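PDB 4NH0: ESX secretion system protein EccC from Thermomonospora curvata, which forms part of the type VII (ESX) secretion system that exports EsxA and EsxB, has weak ATPase activity and might be the translocase subunit. Local coordinates for residues D720-E728 with A897-N905; L732-R743 with Y760-V768. All coordinates share one frame; numbering follows the deposited sequence.

Contact 1: D720-E728 with A897-N905; sequences DRIRRTVAE and APPVRMLPN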
# COMPACT_ATOMS: atom_id res chain seq x y z
N ASP A 720 -20.32 5.93 13.96
CA ASP A 720 -20.85 7.26 13.66
C ASP A 720 -19.88 8.08 12.82
O ASP A 720 -20.29 8.78 11.90
CB ASP A 720 -21.19 8.01 14.95
CG ASP A 720 -22.37 7.41 15.68
OD1 ASP A 720 -23.51 7.85 15.42
OD2 ASP A 720 -22.17 6.51 16.52
N ARG A 721 -18.60 7.98 13.14
CA ARG A 721 -17.58 8.75 12.44
C ARG A 721 -17.27 8.14 11.08
O ARG A 721 -16.80 8.83 10.17
CB ARG A 721 -16.30 8.83 13.28
CG ARG A 721 -15.30 9.86 12.79
CD ARG A 721 -14.22 10.12 13.82
NE ARG A 721 -13.50 11.36 13.54
CZ ARG A 721 -13.83 12.54 14.04
NH1 ARG A 721 -14.87 12.64 14.86
NH2 ARG A 721 -13.13 13.62 13.74
N ILE A 722 -17.54 6.85 10.93
CA ILE A 722 -17.30 6.15 9.68
C ILE A 722 -18.26 6.63 8.59
O ILE A 722 -17.85 6.91 7.47
CB ILE A 722 -17.44 4.62 9.85
CG1 ILE A 722 -16.26 4.07 10.65
CG2 ILE A 722 -17.51 3.93 8.50
CD1 ILE A 722 -16.38 2.61 10.98
N ARG A 723 -19.54 6.73 8.94
CA ARG A 723 -20.55 7.20 7.99
C ARG A 723 -20.30 8.65 7.61
O ARG A 723 -20.44 9.03 6.45
CB ARG A 723 -21.95 7.06 8.58
CG ARG A 723 -22.28 5.69 9.13
CD ARG A 723 -23.73 5.62 9.57
NE ARG A 723 -23.94 4.68 10.66
CZ ARG A 723 -23.93 5.01 11.95
NH1 ARG A 723 -23.72 6.27 12.30
NH2 ARG A 723 -24.13 4.09 12.88
N ARG A 724 -19.91 9.45 8.60
CA ARG A 724 -19.68 10.88 8.38
C ARG A 724 -18.43 11.15 7.56
O ARG A 724 -18.39 12.08 6.77
CB ARG A 724 -19.60 11.61 9.72
CG ARG A 724 -20.94 11.85 10.38
CD ARG A 724 -21.84 12.65 9.46
NE ARG A 724 -21.21 13.90 9.04
CZ ARG A 724 -21.63 14.64 8.02
NH1 ARG A 724 -22.68 14.26 7.31
NH2 ARG A 724 -20.99 15.75 7.70
N THR A 725 -17.40 10.33 7.77
CA THR A 725 -16.16 10.46 7.01
C THR A 725 -16.42 10.30 5.52
O THR A 725 -15.83 10.99 4.70
CB THR A 725 -15.11 9.42 7.46
OG1 THR A 725 -14.84 9.59 8.86
CG2 THR A 725 -13.82 9.58 6.68
N VAL A 726 -17.32 9.39 5.18
CA VAL A 726 -17.70 9.16 3.79
C VAL A 726 -18.68 10.23 3.33
O VAL A 726 -18.62 10.69 2.19
CB VAL A 726 -18.32 7.76 3.60
CG1 VAL A 726 -18.68 7.53 2.14
CG2 VAL A 726 -17.37 6.69 4.09
N ALA A 727 -19.57 10.65 4.23
CA ALA A 727 -20.57 11.66 3.91
C ALA A 727 -19.93 13.02 3.66
O ALA A 727 -20.40 13.79 2.83
CB ALA A 727 -21.59 11.75 5.03
N GLU A 728 -18.86 13.31 4.40
CA GLU A 728 -18.17 14.59 4.26
C GLU A 728 -17.53 14.72 2.88
O GLU A 728 -17.61 15.77 2.25
CB GLU A 728 -17.11 14.74 5.35
CG GLU A 728 -16.44 16.10 5.36
CD GLU A 728 -17.39 17.21 5.77
OE1 GLU A 728 -18.21 16.97 6.67
OE2 GLU A 728 -17.32 18.30 5.17
N ALA A 897 -5.64 20.09 8.53
CA ALA A 897 -6.65 19.45 7.71
C ALA A 897 -8.03 19.59 8.35
O ALA A 897 -8.18 19.36 9.55
CB ALA A 897 -6.31 17.98 7.49
N PRO A 898 -9.03 19.97 7.55
CA PRO A 898 -10.40 20.15 8.03
C PRO A 898 -10.96 18.87 8.64
O PRO A 898 -10.87 17.81 8.02
CB PRO A 898 -11.17 20.54 6.77
CG PRO A 898 -10.14 21.09 5.85
CD PRO A 898 -8.91 20.29 6.12
N PRO A 899 -11.53 18.96 9.85
CA PRO A 899 -12.05 17.78 10.54
C PRO A 899 -13.37 17.30 9.95
O PRO A 899 -14.02 18.05 9.23
CB PRO A 899 -12.25 18.29 11.97
CG PRO A 899 -12.59 19.72 11.79
CD PRO A 899 -11.76 20.19 10.61
N VAL A 900 -13.74 16.07 10.26
CA VAL A 900 -15.04 15.55 9.85
C VAL A 900 -16.09 15.97 10.86
O VAL A 900 -16.09 15.51 12.00
CB VAL A 900 -15.03 14.02 9.71
CG1 VAL A 900 -16.44 13.50 9.50
CG2 VAL A 900 -14.13 13.60 8.57
N ARG A 901 -16.98 16.86 10.44
CA ARG A 901 -18.06 17.33 11.31
C ARG A 901 -19.11 16.24 11.45
O ARG A 901 -19.43 15.55 10.48
CB ARG A 901 -18.67 18.62 10.77
CG ARG A 901 -19.03 18.54 9.30
CD ARG A 901 -19.07 19.92 8.66
NE ARG A 901 -19.32 19.83 7.23
CZ ARG A 901 -20.49 20.08 6.66
NH1 ARG A 901 -21.52 20.45 7.40
NH2 ARG A 901 -20.63 19.98 5.34
N MET A 902 -19.65 16.09 12.65
CA MET A 902 -20.59 15.01 12.93
C MET A 902 -21.86 15.50 13.61
O MET A 902 -21.98 16.69 13.92
CB MET A 902 -19.91 13.96 13.81
CG MET A 902 -18.63 13.39 13.23
SD MET A 902 -17.96 12.08 14.26
CE MET A 902 -19.44 11.13 14.56
N LEU A 903 -22.79 14.59 13.83
CA LEU A 903 -24.02 14.90 14.54
C LEU A 903 -23.71 15.32 15.97
O LEU A 903 -23.06 14.58 16.71
CB LEU A 903 -24.98 13.71 14.54
CG LEU A 903 -25.74 13.44 13.24
CD1 LEU A 903 -26.65 12.23 13.41
CD2 LEU A 903 -26.54 14.66 12.84
N PRO A 904 -24.17 16.52 16.36
CA PRO A 904 -23.93 17.06 17.70
C PRO A 904 -24.57 16.20 18.78
O PRO A 904 -25.63 15.62 18.55
CB PRO A 904 -24.59 18.44 17.65
CG PRO A 904 -24.71 18.76 16.19
CD PRO A 904 -24.94 17.45 15.52
N ASN A 905 -23.94 16.12 19.95
CA ASN A 905 -24.55 15.47 21.09
C ASN A 905 -25.76 16.27 21.55
O ASN A 905 -26.75 15.71 22.01
CB ASN A 905 -23.54 15.32 22.24
CG ASN A 905 -22.48 14.27 21.94
OD1 ASN A 905 -22.76 13.26 21.31
ND2 ASN A 905 -21.26 14.52 22.41

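Contact 2: L732-R743 with Y760-V768; sequences LLEQREQEFTER and YAGDGFGDV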
# COMPACT_ATOMS: atom_id res chain seq x y z
N LEU A 732 -18.36 17.14 -0.47
CA LEU A 732 -17.33 17.93 -1.12
C LEU A 732 -17.30 17.66 -2.62
O LEU A 732 -17.09 18.58 -3.42
CB LEU A 732 -15.96 17.63 -0.51
CG LEU A 732 -14.78 18.31 -1.21
CD1 LEU A 732 -14.89 19.81 -1.10
CD2 LEU A 732 -13.47 17.82 -0.63
N LEU A 733 -17.51 16.41 -2.99
CA LEU A 733 -17.54 16.02 -4.40
C LEU A 733 -18.68 16.72 -5.12
O LEU A 733 -18.49 17.28 -6.20
CB LEU A 733 -17.67 14.51 -4.53
CG LEU A 733 -17.64 13.96 -5.96
CD1 LEU A 733 -16.40 14.44 -6.69
CD2 LEU A 733 -17.71 12.44 -5.95
N GLU A 734 -19.87 16.68 -4.52
CA GLU A 734 -21.04 17.32 -5.10
C GLU A 734 -20.85 18.84 -5.18
O GLU A 734 -21.32 19.48 -6.12
CB GLU A 734 -22.29 16.99 -4.29
CG GLU A 734 -22.62 15.51 -4.24
CD GLU A 734 -23.74 15.20 -3.28
OE1 GLU A 734 -24.49 16.13 -2.91
OE2 GLU A 734 -23.87 14.02 -2.88
N GLN A 735 -20.17 19.40 -4.19
CA GLN A 735 -19.89 20.82 -4.16
C GLN A 735 -18.94 21.21 -5.29
O GLN A 735 -19.19 22.18 -6.01
CB GLN A 735 -19.29 21.23 -2.81
CG GLN A 735 -18.85 22.68 -2.75
CD GLN A 735 -18.27 23.05 -1.40
OE1 GLN A 735 -18.48 22.36 -0.41
NE2 GLN A 735 -17.54 24.16 -1.35
N ARG A 736 -17.87 20.44 -5.45
CA ARG A 736 -16.91 20.70 -6.51
C ARG A 736 -17.47 20.39 -7.88
O ARG A 736 -17.02 20.94 -8.88
CB ARG A 736 -15.63 19.89 -6.27
CG ARG A 736 -14.79 20.39 -5.12
CD ARG A 736 -13.48 19.64 -5.02
NE ARG A 736 -12.56 20.28 -4.08
CZ ARG A 736 -11.34 19.83 -3.81
NH1 ARG A 736 -10.88 18.74 -4.41
NH2 ARG A 736 -10.57 20.48 -2.95
N GLU A 737 -18.46 19.49 -7.93
CA GLU A 737 -19.11 19.15 -9.19
C GLU A 737 -19.83 20.35 -9.77
O GLU A 737 -19.87 20.54 -10.99
CB GLU A 737 -20.09 18.00 -9.00
CG GLU A 737 -19.48 16.61 -9.12
CD GLU A 737 -20.51 15.51 -8.98
OE1 GLU A 737 -21.62 15.79 -8.50
OE2 GLU A 737 -20.20 14.36 -9.36
N GLN A 738 -20.41 21.17 -8.90
CA GLN A 738 -21.16 22.33 -9.33
C GLN A 738 -20.29 23.58 -9.42
O GLN A 738 -20.35 24.31 -10.41
CB GLN A 738 -22.33 22.59 -8.38
CG GLN A 738 -23.38 21.49 -8.38
CD GLN A 738 -24.02 21.29 -9.74
OE1 GLN A 738 -24.16 22.24 -10.51
NE2 GLN A 738 -24.41 20.06 -10.04
N GLU A 739 -19.47 23.81 -8.40
CA GLU A 739 -18.67 25.02 -8.32
C GLU A 739 -17.63 25.14 -9.43
O GLU A 739 -17.42 26.22 -9.97
CB GLU A 739 -17.99 25.11 -6.95
CG GLU A 739 -18.94 25.44 -5.81
CD GLU A 739 -18.23 25.71 -4.50
OE1 GLU A 739 -18.90 26.05 -3.51
OE2 GLU A 739 -16.98 25.59 -4.47
N PHE A 740 -16.99 24.03 -9.78
CA PHE A 740 -15.96 24.05 -10.82
C PHE A 740 -16.50 24.54 -12.16
O PHE A 740 -15.77 25.15 -12.94
CB PHE A 740 -15.34 22.66 -11.00
CG PHE A 740 -14.23 22.36 -10.02
CD1 PHE A 740 -14.14 23.04 -8.82
CD2 PHE A 740 -13.27 21.41 -10.33
CE1 PHE A 740 -13.12 22.77 -7.93
CE2 PHE A 740 -12.25 21.14 -9.44
CZ PHE A 740 -12.17 21.81 -8.25
N THR A 741 -17.77 24.27 -12.43
CA THR A 741 -18.39 24.71 -13.66
C THR A 741 -18.84 26.17 -13.54
O THR A 741 -18.83 26.91 -14.52
CB THR A 741 -19.60 23.84 -14.04
OG1 THR A 741 -20.68 24.09 -13.13
CG2 THR A 741 -19.23 22.36 -13.98
N GLU A 742 -19.21 26.56 -12.33
CA GLU A 742 -19.61 27.94 -12.06
C GLU A 742 -18.42 28.87 -12.19
O GLU A 742 -18.50 29.90 -12.87
CB GLU A 742 -20.22 28.06 -10.66
CG GLU A 742 -21.48 27.23 -10.47
CD GLU A 742 -22.15 27.47 -9.13
OE1 GLU A 742 -23.20 26.86 -8.87
OE2 GLU A 742 -21.61 28.27 -8.33
N ARG A 743 -17.31 28.51 -11.55
CA ARG A 743 -16.07 29.25 -11.71
C ARG A 743 -15.42 28.85 -13.03
O ARG A 743 -15.96 28.02 -13.77
CB ARG A 743 -15.12 28.99 -10.54
CG ARG A 743 -15.53 29.65 -9.23
CD ARG A 743 -16.52 28.80 -8.45
NE ARG A 743 -16.99 29.44 -7.23
CZ ARG A 743 -16.39 29.31 -6.05
NH1 ARG A 743 -15.30 28.57 -5.93
NH2 ARG A 743 -16.89 29.93 -4.99
N TYR A 760 -6.16 32.19 -3.70
CA TYR A 760 -7.44 31.52 -3.89
C TYR A 760 -7.73 30.57 -2.73
O TYR A 760 -6.86 29.83 -2.30
CB TYR A 760 -7.45 30.77 -5.22
CG TYR A 760 -8.82 30.34 -5.67
CD1 TYR A 760 -9.79 31.27 -6.00
CD2 TYR A 760 -9.15 28.99 -5.78
CE1 TYR A 760 -11.05 30.88 -6.42
CE2 TYR A 760 -10.40 28.59 -6.20
CZ TYR A 760 -11.35 29.54 -6.51
OH TYR A 760 -12.60 29.15 -6.93
N ALA A 761 -8.96 30.61 -2.24
CA ALA A 761 -9.37 29.76 -1.13
C ALA A 761 -10.06 28.50 -1.62
O ALA A 761 -9.73 27.39 -1.20
CB ALA A 761 -10.29 30.53 -0.19
N GLY A 762 -11.02 28.67 -2.53
CA GLY A 762 -11.72 27.54 -3.11
C GLY A 762 -12.71 26.89 -2.16
O GLY A 762 -13.63 27.53 -1.68
N ASP A 763 -12.50 25.60 -1.91
CA ASP A 763 -13.40 24.83 -1.05
C ASP A 763 -12.87 24.78 0.38
O ASP A 763 -13.60 24.46 1.31
CB ASP A 763 -13.57 23.41 -1.58
CG ASP A 763 -13.66 23.37 -3.09
OD1 ASP A 763 -14.21 24.31 -3.70
OD2 ASP A 763 -13.16 22.39 -3.68
N GLY A 764 -11.59 25.10 0.53
CA GLY A 764 -10.91 24.93 1.80
C GLY A 764 -10.15 23.62 1.79
O GLY A 764 -9.39 23.32 2.71
N PHE A 765 -10.36 22.84 0.74
CA PHE A 765 -9.70 21.56 0.57
C PHE A 765 -8.72 21.59 -0.59
O PHE A 765 -8.77 22.48 -1.44
CB PHE A 765 -10.73 20.45 0.33
CG PHE A 765 -11.59 20.14 1.51
CD1 PHE A 765 -11.18 19.24 2.47
CD2 PHE A 765 -12.83 20.74 1.66
CE1 PHE A 765 -11.97 18.95 3.56
CE2 PHE A 765 -13.63 20.45 2.74
CZ PHE A 765 -13.20 19.56 3.69
N GLY A 766 -7.82 20.61 -0.61
CA GLY A 766 -6.92 20.42 -1.74
C GLY A 766 -7.24 19.10 -2.40
O GLY A 766 -8.37 18.88 -2.85
N ASP A 767 -6.25 18.21 -2.47
CA ASP A 767 -6.48 16.85 -2.92
C ASP A 767 -6.83 15.97 -1.73
O ASP A 767 -6.00 15.75 -0.84
CB ASP A 767 -5.26 16.29 -3.65
CG ASP A 767 -5.14 16.82 -5.06
OD1 ASP A 767 -4.54 17.89 -5.25
OD2 ASP A 767 -5.65 16.15 -5.99
N VAL A 768 -8.06 15.47 -1.70
CA VAL A 768 -8.53 14.68 -0.57
C VAL A 768 -8.36 13.19 -0.82
O VAL A 768 -8.68 12.68 -1.89
CB VAL A 768 -10.01 14.98 -0.28
CG1 VAL A 768 -10.46 14.26 0.98
CG2 VAL A 768 -10.21 16.47 -0.12

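Contact 1: D720-E728 with A897-N905
Arg724 reaches from helix 719-742 to the extended chain 897-905 and holds the carbonyl oxygen of Arg901. Its NE lies 2.8 Å from Arg901 O, with an N-H...O angle of 152°. The oxygen sits at the guanidinium edge, near its plane, and NE lies in the carbonyl plane. NH2 adds a weak bond to the same oxygen. The chain bends at chi2 and chi3, which curls the guanidinium back beside the helix. NH2 also forms a salt bridge with Glu728 OE1 at 3.2 Å. NH1 is bonded to the backbone of Glu928, in the third FtsK module. The Arg901 side chain crosses Glu728 at about a right angle. Its NE is 3.1 Å from Glu728 OE1, in a salt bridge, and makes a weak bond to OE2. The two guanidinium planes are 74° apart, and Arg724 NH2 lies over one face of the Arg901 group.

Val900 packs by CG1 on the helix backbone, 3.6 Å from Arg724 C. Tyr692 and Ser712 of the sheet also touch it. Met902 slides past Arg724 in the opposite direction. Its bent end puts SD beside Arg721, whose NE is bonded to Ser712, and CE 3.6 Å from Asp720 CB.

With an alanine in place of Arg724, the Arg901 carbonyl would probably lose its side-chain donor and Glu728 one of its two cations. The contact packs the linker between the second and third FtsK modules onto the second. Its network sets Glu728 between two arginines, so the carboxylate probably balances charge from both and ties helix to linker.

Contact 2: L732-R743 with Y760-V768
The Arg736 guanidinium turns its edge to the 760-768 chain, where NH1 and NH2 both bond to Gly766 O, at 3.0 Å and 2.7 Å. The oxygen is only 3° out of the guanidinium plane. NH1 comes nearly along the C=O axis, while NH2 lies on a lone pair. Phe765 O is also at this edge. Leu732 CD2 lies over the centre of one face, 4.3 Å above the plane. NH1 is further bonded to Tyr799 O, so backbone oxygens of two loops fix how the buried group is turned.

The Phe765 ring also takes Leu732 CD2 on one face, in a CH-pi contact 4.0 Å from the ring centroid. CD1 of the same leucine touches Phe765 CD2, and CD2 meets Val768 CG2 at 3.6 Å. Leu732 CG is anti to the backbone N (chi1 174°), and both methyls reach across to the loop and strand. The Phe740 ring has Arg736 CB over one face, toward the rim.

The contact belongs to the P-loop NTPase fold of the second FtsK module. Helix 719-742 packs here against the chain that leads into strand 767-772, a parallel strand of the sheet. A type II' turn from Ala761 to Gly764 precedes the strand, and the positive phi of Gly762 favours glycine.

Asp763, in that turn, pairs with Arg736 in a salt bridge, though NE and OD2 are modelled too close for their places to be sure. Asp763 OD1 and Glu739 OE2, of like charge, are 3.1 Å apart, their carboxylate planes turned by 56°; Arg736 and Arg743 probably ease this. Arg743 lies near both carboxylates, with Glu739 CD over one guanidinium face, toward the rim; their salt bridge is long. Tyr760 OH approaches Arg743 obliquely.

Helix 719-742 serves both contacts, 720-728 in contact 1 and 732-743 in contact 2. Beyond it the chain passes through helix 748-756 and returns as 760-768, so contact 2 closes a short loop of 16 residues. The chain then completes the second FtsK sheet and runs through helix 877-891. It comes back to the helix at 897-905, where contact 1 closes a loop of 168 residues. The shorter loop lies wholly within the longer. The contact centres are about 18 Å apart, yet the two meet where Pro898 CG packs 3.6 Å from Phe765 CE1. Together they tie one helix to the lead into strand 767-772 and to the linker toward strand 907-908.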